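Long-range contacts in gamma-glutamyltranspeptidase (Streptomyces lincolnensis, PDB 6J3A), which probably cleaves or transfers gamma-glutamyl-type amide groups, as an LmbA-like homologue of gamma-glutamyltranspeptidase in the Ntn-hydrolase clan: residues Q78-A83 and G476-T481; R363-A368 and W464-L469; R459-W464 and G545-R550. One frame throughout, in Å; residues are numbered along the deposited sequence.

How the contacts relate
The three contacts illustrate how one long loop can be fixed by three remote parts of its chain. Residues 459-464, 464-469 and 476-481 all lie between strands 454-455 and 486-490. They are met in turn by 545-550 (contact 3), 363-368 (contact 2) and 78-83 (contact 1). Along the chain contact 2 is nested inside contact 1, whereas contact 3 crosses both. Contact centres are about 12 Å (2 and 3), 13 Å (1 and 3) and 16 Å (1 and 2) apart. Contacts 2 and 3 share Trp-464, and Pro-479 and Arg-480 of contact 1 pack on contact 3. The loop is thus held from the partly exposed contact 2 inward to the two buried ones.

Contact 1. Residues Q78-A83 and G476-T481; sequences QGVAPA and GRRPRT
Gln-78 reaches across to Thr-481 by a folded route. With CG anti to the backbone N (chi1 173°) and a bend at chi2, its amide turns back so that OE1 accepts from Thr-481 OG1 at 2.8 Å, the donor tilted from the carbonyl plane. NE2 bonds to Gly-79 O at 3.1 Å, nearly in the amide plane, so both ends of the amide are engaged and its rotation is fixed. Its CG packs on CG of Arg-478 at 3.8 Å, while the Arg-478 guanidinium continues to Glu-258 and Asp-322. Gly-79 O also lies 3.4 Å from CD of Pro-479. At Val-80, CG1 rests against Gly-476 O. Ala-81 then pairs chiefly through its backbone: its N gives a nearly straight bond to Arg-477 O (2.9 Å), and its O receives Gly-476 N at 3.1 Å. The overall directions of the segments differ by 140°. This is pairing of two mostly extended loops, without a regular strand, found here where strand 73-77 has just ended and the approach to strand 486-490 begins, beside the beta-sheet core of the Ntn-hydrolase fold.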
loop_
_atom_site.group_PDB
_atom_site.type_symbol
_atom_site.label_atom_id
_atom_site.label_comp_id
_atom_site.label_asym_id
_atom_site.label_seq_id
_atom_site.Cartn_x
_atom_site.Cartn_y
_atom_site.Cartn_z
ATOM N N GLN A 78 17.217 -13.169 -21.060
ATOM C CA GLN A 78 16.455 -14.142 -21.821
ATOM C C GLN A 78 17.417 -15.150 -22.433
ATOM O O GLN A 78 18.285 -14.794 -23.227
ATOM C CB GLN A 78 15.656 -13.460 -22.911
ATOM C CG GLN A 78 14.954 -14.425 -23.850
ATOM C CD GLN A 78 13.943 -15.276 -23.126
ATOM O OE1 GLN A 78 12.902 -14.777 -22.684
ATOM N NE2 GLN A 78 14.246 -16.570 -22.983
ATOM N N GLY A 79 17.255 -16.411 -22.052
ATOM C CA GLY A 79 18.137 -17.455 -22.527
ATOM C C GLY A 79 17.806 -17.909 -23.934
ATOM O O GLY A 79 16.753 -17.560 -24.491
ATOM N N VAL A 80 18.711 -18.717 -24.481
ATOM C CA VAL A 80 18.624 -19.205 -25.867
ATOM C C VAL A 80 18.155 -20.660 -25.954
ATOM O O VAL A 80 18.130 -21.389 -24.959
ATOM C CB VAL A 80 19.976 -19.072 -26.626
ATOM C CG1 VAL A 80 20.351 -17.608 -26.798
ATOM C CG2 VAL A 80 21.111 -19.851 -25.949
ATOM N N ALA A 81 17.794 -21.064 -27.169
ATOM C CA ALA A 81 17.546 -22.462 -27.492
ATOM C C ALA A 81 18.832 -23.285 -27.354
ATOM O O ALA A 81 19.935 -22.769 -27.602
ATOM C CB ALA A 81 16.994 -22.592 -28.900
ATOM N N PRO A 82 18.703 -24.565 -26.940
ATOM C CA PRO A 82 19.923 -25.376 -26.879
ATOM C C PRO A 82 20.496 -25.687 -28.264
ATOM O O PRO A 82 19.771 -25.675 -29.267
ATOM C CB PRO A 82 19.479 -26.659 -26.156
ATOM C CG PRO A 82 18.192 -26.318 -25.480
ATOM C CD PRO A 82 17.558 -25.225 -26.282
ATOM N N ALA A 83 21.795 -25.970 -28.290
ATOM C CA ALA A 83 22.524 -26.344 -29.501
ATOM C C ALA A 83 21.825 -27.429 -30.352
ATOM O O ALA A 83 21.898 -27.389 -31.588
ATOM C CB ALA A 83 23.936 -26.776 -29.130
ATOM N N GLY A 476 21.033 -21.488 -30.244
ATOM C CA GLY A 476 21.823 -20.309 -29.851
ATOM C C GLY A 476 21.104 -18.971 -29.980
ATOM O O GLY A 476 21.728 -17.913 -29.889
ATOM N N ARG A 477 19.788 -19.022 -30.176
ATOM C CA ARG A 477 18.960 -17.841 -30.383
ATOM C C ARG A 477 17.827 -17.765 -29.376
ATOM O O ARG A 477 17.279 -18.790 -28.972
ATOM C CB ARG A 477 18.386 -17.884 -31.791
ATOM C CG ARG A 477 19.172 -17.072 -32.795
ATOM C CD ARG A 477 20.672 -17.220 -32.679
ATOM N NE ARG A 477 21.304 -16.893 -33.947
ATOM C CZ ARG A 477 22.107 -15.856 -34.197
ATOM N NH1 ARG A 477 22.577 -15.719 -35.432
ATOM N NH2 ARG A 477 22.451 -14.958 -33.265
ATOM N N ARG A 478 17.476 -16.540 -28.982
ATOM C CA ARG A 478 16.387 -16.338 -28.030
ATOM C C ARG A 478 15.064 -16.566 -28.713
ATOM O O ARG A 478 14.893 -16.182 -29.863
ATOM C CB ARG A 478 16.325 -14.922 -27.471
ATOM C CG ARG A 478 17.542 -14.469 -26.690
ATOM C CD ARG A 478 18.432 -13.648 -27.584
ATOM N NE ARG A 478 18.876 -12.410 -26.978
ATOM C CZ ARG A 478 19.251 -11.323 -27.655
ATOM N NH1 ARG A 478 19.638 -10.252 -26.988
ATOM N NH2 ARG A 478 19.233 -11.274 -28.984
ATOM N N PRO A 479 14.105 -17.151 -27.992
ATOM C CA PRO A 479 12.761 -17.091 -28.533
ATOM C C PRO A 479 12.234 -15.660 -28.453
ATOM O O PRO A 479 12.740 -14.823 -27.679
ATOM C CB PRO A 479 11.968 -18.003 -27.598
ATOM C CG PRO A 479 12.688 -17.916 -26.302
ATOM C CD PRO A 479 14.134 -17.714 -26.631
ATOM N N ARG A 480 11.215 -15.397 -29.251
ATOM C CA ARG A 480 10.564 -14.107 -29.245
ATOM C C ARG A 480 9.727 -13.983 -27.976
ATOM O O ARG A 480 8.631 -14.533 -27.889
ATOM C CB ARG A 480 9.714 -13.956 -30.494
ATOM C CG ARG A 480 9.354 -12.529 -30.821
ATOM C CD ARG A 480 7.879 -12.315 -30.629
ATOM N NE ARG A 480 7.104 -12.912 -31.711
ATOM C CZ ARG A 480 5.880 -13.431 -31.593
ATOM N NH1 ARG A 480 5.289 -13.927 -32.676
ATOM N NH2 ARG A 480 5.247 -13.486 -30.412
ATOM N N THR A 481 10.250 -13.244 -27.000
ATOM C CA THR A 481 9.746 -13.292 -25.614
ATOM C C THR A 481 8.733 -12.176 -25.330
ATOM O O THR A 481 8.892 -11.048 -25.822
ATOM C CB THR A 481 10.922 -13.289 -24.603
ATOM O OG1 THR A 481 10.444 -13.603 -23.293
ATOM C CG2 THR A 481 11.676 -11.966 -24.569
#

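Contact 2. Residues R363-A368 and W464-L469; sequences RLSAHA and WLEEGL
Ser-365 sits over the indole of Trp-464 and starts an ST turn, its OG accepting from His-367 N at 2.9 Å. Residues 363-368, in the loop before strand 424-428, meet 464-469, in the loop leading to strand 486-490; the latter makes an inverse gamma turn at Leu-465. From CB of Trp-464, chi1 of -68° places CG beside the backbone N and anti to the carbonyl carbon, bringing one ring face under the serine. Next to CG and CD1 is CB of Ser-365, 3.6 Å from the centroid of the five-membered ring and almost on its normal, a CH-pi contact. NE1 also lies under this carbon, while its N-H is given to Glu-317, outside both segments. CE2 is beneath both CB and OG, and OG lies over the middle of the six-membered ring, 3.5 Å from CD2 and not much farther from CE3 and CZ2. CH2 meets both OG of Ser-365 and CB of His-367, the latter 3.5 Å from CZ3; the imidazole runs nearly parallel to the six-membered ring but slides past it with little overlap. An alanine in place of Trp-464 is likely to open a gap beneath Ser-365 and His-367 and to leave Glu-317 without its indole partner. Leu-469 sets CD2 against CD of Arg-363 (3.9 Å), and Gly-468 O lies over one face of that guanidinium. OE1 of the extended Glu-466 uses its syn lone pair to take Ala-366 N at 2.9 Å, practically straight. OE2 accepts from a water that also donates to Leu-364 O, 2.9 Å from that carbonyl.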
loop_
_atom_site.group_PDB
_atom_site.type_symbol
_atom_site.label_atom_id
_atom_site.label_comp_id
_atom_site.label_asym_id
_atom_site.label_seq_id
_atom_site.Cartn_x
_atom_site.Cartn_y
_atom_site.Cartn_z
ATOM N N ARG A 363 6.745 -12.593 -44.528
ATOM C CA ARG A 363 6.576 -14.045 -44.502
ATOM C C ARG A 363 6.131 -14.498 -43.120
ATOM O O ARG A 363 6.813 -14.271 -42.113
ATOM C CB ARG A 363 7.838 -14.803 -44.927
ATOM C CG ARG A 363 7.501 -16.053 -45.748
ATOM C CD ARG A 363 8.323 -17.282 -45.397
ATOM N NE ARG A 363 9.678 -17.204 -45.935
ATOM C CZ ARG A 363 10.545 -18.215 -45.966
ATOM N NH1 ARG A 363 11.756 -18.017 -46.487
ATOM N NH2 ARG A 363 10.218 -19.423 -45.492
ATOM N N LEU A 364 4.983 -15.162 -43.103
ATOM C CA LEU A 364 4.291 -15.522 -41.882
ATOM C C LEU A 364 4.406 -17.023 -41.659
ATOM O O LEU A 364 4.585 -17.796 -42.605
ATOM C CB LEU A 364 2.814 -15.126 -41.994
ATOM C CG LEU A 364 2.447 -13.644 -41.863
ATOM C CD1 LEU A 364 1.009 -13.403 -42.321
ATOM C CD2 LEU A 364 2.641 -13.172 -40.426
ATOM N N SER A 365 4.299 -17.429 -40.401
ATOM C CA SER A 365 4.179 -18.851 -40.056
ATOM C C SER A 365 2.897 -19.443 -40.631
ATOM O O SER A 365 1.875 -18.761 -40.749
ATOM C CB SER A 365 4.213 -19.064 -38.534
ATOM O OG SER A 365 3.275 -20.040 -38.108
ATOM N N ALA A 366 2.965 -20.730 -40.958
ATOM C CA ALA A 366 1.821 -21.481 -41.485
ATOM C C ALA A 366 0.639 -21.501 -40.497
ATOM O O ALA A 366 -0.519 -21.555 -40.912
ATOM C CB ALA A 366 2.253 -22.896 -41.833
ATOM N N HIS A 367 0.952 -21.438 -39.201
ATOM C CA HIS A 367 -0.041 -21.347 -38.116
ATOM C C HIS A 367 -0.662 -19.960 -37.835
ATOM O O HIS A 367 -1.550 -19.834 -36.973
ATOM C CB HIS A 367 0.615 -21.826 -36.825
ATOM C CG HIS A 367 0.890 -23.288 -36.804
ATOM N ND1 HIS A 367 2.086 -23.830 -37.231
ATOM C CD2 HIS A 367 0.117 -24.327 -36.416
ATOM C CE1 HIS A 367 2.037 -25.143 -37.100
ATOM N NE2 HIS A 367 0.853 -25.471 -36.610
ATOM N N ALA A 368 -0.203 -18.930 -38.542
ATOM C CA ALA A 368 -0.631 -17.551 -38.285
ATOM C C ALA A 368 -2.093 -17.231 -38.652
ATOM O O ALA A 368 -2.629 -16.212 -38.218
ATOM C CB ALA A 368 0.308 -16.585 -38.987
ATOM N N TRP A 464 8.596 -20.851 -33.615
ATOM C CA TRP A 464 7.879 -21.638 -34.608
ATOM C C TRP A 464 8.686 -22.831 -35.104
ATOM O O TRP A 464 9.889 -22.708 -35.365
ATOM C CB TRP A 464 7.548 -20.763 -35.800
ATOM C CG TRP A 464 6.553 -19.695 -35.524
ATOM C CD1 TRP A 464 6.752 -18.352 -35.626
ATOM C CD2 TRP A 464 5.188 -19.875 -35.128
ATOM N NE1 TRP A 464 5.596 -17.678 -35.325
ATOM C CE2 TRP A 464 4.615 -18.585 -35.014
ATOM C CE3 TRP A 464 4.388 -20.999 -34.870
ATOM C CZ2 TRP A 464 3.274 -18.382 -34.646
ATOM C CZ3 TRP A 464 3.047 -20.795 -34.506
ATOM C CH2 TRP A 464 2.511 -19.491 -34.395
ATOM N N LEU A 465 8.002 -23.970 -35.247
ATOM C CA LEU A 465 8.570 -25.161 -35.877
ATOM C C LEU A 465 8.418 -25.082 -37.401
ATOM O O LEU A 465 7.591 -25.767 -38.014
ATOM C CB LEU A 465 7.911 -26.423 -35.317
ATOM C CG LEU A 465 8.064 -26.653 -33.814
ATOM C CD1 LEU A 465 7.468 -27.992 -33.436
ATOM C CD2 LEU A 465 9.519 -26.603 -33.360
ATOM N N GLU A 466 9.250 -24.237 -37.997
ATOM C CA GLU A 466 9.170 -23.895 -39.413
ATOM C C GLU A 466 10.382 -23.054 -39.708
ATOM O O GLU A 466 10.638 -22.088 -38.995
ATOM C CB GLU A 466 7.904 -23.092 -39.699
ATOM C CG GLU A 466 7.638 -22.807 -41.164
ATOM C CD GLU A 466 6.254 -22.216 -41.400
ATOM O OE1 GLU A 466 5.435 -22.163 -40.458
ATOM O OE2 GLU A 466 5.965 -21.784 -42.534
ATOM N N GLU A 467 11.126 -23.422 -40.746
ATOM C CA GLU A 467 12.366 -22.734 -41.091
ATOM C C GLU A 467 12.133 -21.420 -41.840
ATOM O O GLU A 467 11.038 -21.160 -42.356
ATOM C CB GLU A 467 13.281 -23.657 -41.908
ATOM C CG GLU A 467 13.946 -24.772 -41.102
ATOM C CD GLU A 467 15.053 -24.289 -40.161
ATOM O OE1 GLU A 467 15.820 -25.141 -39.669
ATOM O OE2 GLU A 467 15.175 -23.071 -39.899
ATOM N N GLY A 468 13.178 -20.595 -41.854
ATOM C CA GLY A 468 13.237 -19.381 -42.663
ATOM C C GLY A 468 12.525 -18.153 -42.120
ATOM O O GLY A 468 12.338 -17.190 -42.866
ATOM N N LEU A 469 12.138 -18.165 -40.840
ATOM C CA LEU A 469 11.380 -17.049 -40.242
ATOM C C LEU A 469 12.207 -16.342 -39.165
ATOM O O LEU A 469 13.109 -16.962 -38.592
ATOM C CB LEU A 469 10.069 -17.544 -39.635
ATOM C CG LEU A 469 9.138 -18.402 -40.485
ATOM C CD1 LEU A 469 8.192 -19.151 -39.566
ATOM C CD2 LEU A 469 8.350 -17.569 -41.481
HETATM O O HOH W 1 4.541 -20.244 -44.064
#

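Contact 3. Residues R459-W464 and G545-R550; sequences RLQMTW and GSFYPR
Arg-550 lays its guanidinium flat on the indole of Trp-464, a cation-pi stack just beyond a short 3-10 segment (459-462). It joins the loop after strand 454-455 to the loop between strands 538-540 and 556-560. CZ lies 3.7 Å from the centroid of the six-membered ring, with the planes 21° apart. This is the tight, buried half of the contact. The arginine chain, bent at chi2 and chi3, slips its head between the ring on one face and Met-462 and Ser-546 O on the other. Backbone carbonyls at and just after the end of the 3-10 segment gather at the arginine nitrogens: NH1 donates to Thr-463 O at 2.8 Å, in the guanidinium plane although well above the plane of that carbonyl, and NH2 makes a weak bond to Met-462 O, which Asn-471 also holds. This cluster of oxygens would probably stabilise the buried positive charge. Thr-463 OG1 steadies the same turn by bonding back to Leu-460 O.

The other half is looser, with Phe-547 and Tyr-548 partly exposed although Gln-461 and Met-462 facing them are buried. Here Gln-461 alone provides a hydrogen bond across the contact: its OE1 accepts Tyr-548 N at 3.0 Å, on a lone pair in the carbonyl plane. Chi1 of 84° puts CG between the backbone N and carbonyl carbon, from where the extended chain reaches the edge of the Phe-547 ring with its amide perpendicular to it. Met-462 runs alongside that ring; SD stands above its face, 5.2 Å from the centroid, a distant Met-aromatic contact, and meets CB of Ser-546 at 3.6 Å. Beyond Tyr-548 a cis peptide bond leads into Pro-549, and the chain returns to Arg-550, whose NE bonds Gly-545 O at 2.8 Å.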
loop_
_atom_site.group_PDB
_atom_site.type_symbol
_atom_site.label_atom_id
_atom_site.label_comp_id
_atom_site.label_asym_id
_atom_site.label_seq_id
_atom_site.Cartn_x
_atom_site.Cartn_y
_atom_site.Cartn_z
ATOM N N ARG A 459 9.978 -21.234 -22.411
ATOM C CA ARG A 459 9.893 -20.059 -23.298
ATOM C C ARG A 459 10.052 -20.394 -24.779
ATOM O O ARG A 459 9.545 -19.661 -25.630
ATOM C CB ARG A 459 10.888 -18.974 -22.888
ATOM C CG ARG A 459 10.599 -17.563 -23.420
ATOM C CD ARG A 459 9.299 -16.951 -22.918
ATOM N NE ARG A 459 9.246 -16.913 -21.459
ATOM C CZ ARG A 459 8.247 -16.427 -20.733
ATOM N NH1 ARG A 459 7.166 -15.915 -21.311
ATOM N NH2 ARG A 459 8.326 -16.468 -19.405
ATOM N N LEU A 460 10.711 -21.508 -25.096
ATOM C CA LEU A 460 10.791 -21.971 -26.498
ATOM C C LEU A 460 9.426 -22.236 -27.129
ATOM O O LEU A 460 9.322 -22.336 -28.349
ATOM C CB LEU A 460 11.681 -23.211 -26.640
ATOM C CG LEU A 460 13.121 -23.043 -26.151
ATOM C CD1 LEU A 460 13.920 -24.318 -26.342
ATOM C CD2 LEU A 460 13.812 -21.909 -26.878
ATOM N N GLN A 461 8.381 -22.322 -26.311
ATOM C CA GLN A 461 7.016 -22.450 -26.815
ATOM C C GLN A 461 6.581 -21.344 -27.761
ATOM O O GLN A 461 5.656 -21.534 -28.543
ATOM C CB GLN A 461 6.016 -22.595 -25.665
ATOM C CG GLN A 461 5.549 -21.310 -25.014
ATOM C CD GLN A 461 4.541 -21.593 -23.929
ATOM O OE1 GLN A 461 3.349 -21.768 -24.203
ATOM N NE2 GLN A 461 5.011 -21.663 -22.689
ATOM N N MET A 462 7.243 -20.194 -27.672
ATOM C CA MET A 462 6.912 -19.022 -28.467
ATOM C C MET A 462 7.560 -18.972 -29.852
ATOM O O MET A 462 7.165 -18.156 -30.685
ATOM C CB MET A 462 7.277 -17.776 -27.665
ATOM C CG MET A 462 6.687 -17.790 -26.257
ATOM S SD MET A 462 6.572 -16.163 -25.505
ATOM C CE MET A 462 5.475 -16.545 -24.157
ATOM N N THR A 463 8.528 -19.848 -30.105
ATOM C CA THR A 463 9.128 -19.988 -31.431
ATOM C C THR A 463 8.201 -20.768 -32.352
ATOM O O THR A 463 7.168 -21.290 -31.929
ATOM C CB THR A 463 10.447 -20.764 -31.362
ATOM O OG1 THR A 463 10.192 -22.069 -30.836
ATOM C CG2 THR A 463 11.453 -20.053 -30.486
ATOM N N TRP A 464 8.596 -20.851 -33.615
ATOM C CA TRP A 464 7.879 -21.638 -34.608
ATOM C C TRP A 464 8.686 -22.831 -35.104
ATOM O O TRP A 464 9.889 -22.708 -35.365
ATOM C CB TRP A 464 7.548 -20.763 -35.800
ATOM C CG TRP A 464 6.553 -19.695 -35.524
ATOM C CD1 TRP A 464 6.752 -18.352 -35.626
ATOM C CD2 TRP A 464 5.188 -19.875 -35.128
ATOM N NE1 TRP A 464 5.596 -17.678 -35.325
ATOM C CE2 TRP A 464 4.615 -18.585 -35.014
ATOM C CE3 TRP A 464 4.388 -20.999 -34.870
ATOM C CZ2 TRP A 464 3.274 -18.382 -34.646
ATOM C CZ3 TRP A 464 3.047 -20.795 -34.506
ATOM C CH2 TRP A 464 2.511 -19.491 -34.395
ATOM N N GLY A 545 -1.406 -15.761 -30.663
ATOM C CA GLY A 545 -0.866 -15.689 -29.313
ATOM C C GLY A 545 0.522 -16.301 -29.219
ATOM O O GLY A 545 0.866 -17.193 -30.000
ATOM N N SER A 546 1.311 -15.808 -28.269
ATOM C CA SER A 546 2.658 -16.326 -28.006
ATOM C C SER A 546 2.702 -17.730 -27.355
ATOM O O SER A 546 3.727 -18.415 -27.458
ATOM C CB SER A 546 3.446 -15.326 -27.150
ATOM O OG SER A 546 3.849 -14.212 -27.937
ATOM N N PHE A 547 1.600 -18.140 -26.711
ATOM C CA PHE A 547 1.530 -19.361 -25.896
ATOM C C PHE A 547 0.827 -20.511 -26.607
ATOM O O PHE A 547 -0.213 -20.298 -27.249
ATOM C CB PHE A 547 0.782 -19.073 -24.586
ATOM C CG PHE A 547 1.457 -18.048 -23.732
ATOM C CD1 PHE A 547 2.541 -18.405 -22.934
ATOM C CD2 PHE A 547 1.033 -16.722 -23.741
ATOM C CE1 PHE A 547 3.178 -17.460 -22.144
ATOM C CE2 PHE A 547 1.668 -15.774 -22.959
ATOM C CZ PHE A 547 2.749 -16.137 -22.165
ATOM N N TYR A 548 1.395 -21.717 -26.466
ATOM C CA TYR A 548 0.803 -22.967 -26.957
ATOM C C TYR A 548 -0.622 -23.050 -26.438
ATOM O O TYR A 548 -0.798 -22.853 -25.238
ATOM C CB TYR A 548 1.601 -24.149 -26.403
ATOM C CG TYR A 548 1.006 -25.498 -26.714
ATOM C CD1 TYR A 548 1.324 -26.154 -27.896
ATOM C CD2 TYR A 548 0.117 -26.121 -25.833
ATOM C CE1 TYR A 548 0.770 -27.384 -28.206
ATOM C CE2 TYR A 548 -0.438 -27.360 -26.132
ATOM C CZ TYR A 548 -0.102 -27.990 -27.324
ATOM O OH TYR A 548 -0.615 -29.222 -27.659
ATOM N N PRO A 549 -1.640 -23.338 -27.266
ATOM C CA PRO A 549 -1.566 -23.760 -28.680
ATOM C C PRO A 549 -1.627 -22.663 -29.783
ATOM O O PRO A 549 -1.959 -22.978 -30.939
ATOM C CB PRO A 549 -2.815 -24.655 -28.798
ATOM C CG PRO A 549 -3.811 -23.962 -27.929
ATOM C CD PRO A 549 -3.033 -23.352 -26.783
ATOM N N ARG A 550 -1.324 -21.412 -29.440
ATOM C CA ARG A 550 -1.072 -20.331 -30.425
ATOM C C ARG A 550 -2.250 -19.945 -31.334
ATOM O O ARG A 550 -2.044 -19.613 -32.512
ATOM C CB ARG A 550 0.126 -20.646 -31.349
ATOM C CG ARG A 550 1.367 -21.242 -30.717
ATOM C CD ARG A 550 2.113 -20.235 -29.875
ATOM N NE ARG A 550 2.729 -19.145 -30.631
ATOM C CZ ARG A 550 3.975 -19.131 -31.105
ATOM N NH1 ARG A 550 4.792 -20.171 -30.966
ATOM N NH2 ARG A 550 4.407 -18.048 -31.736
#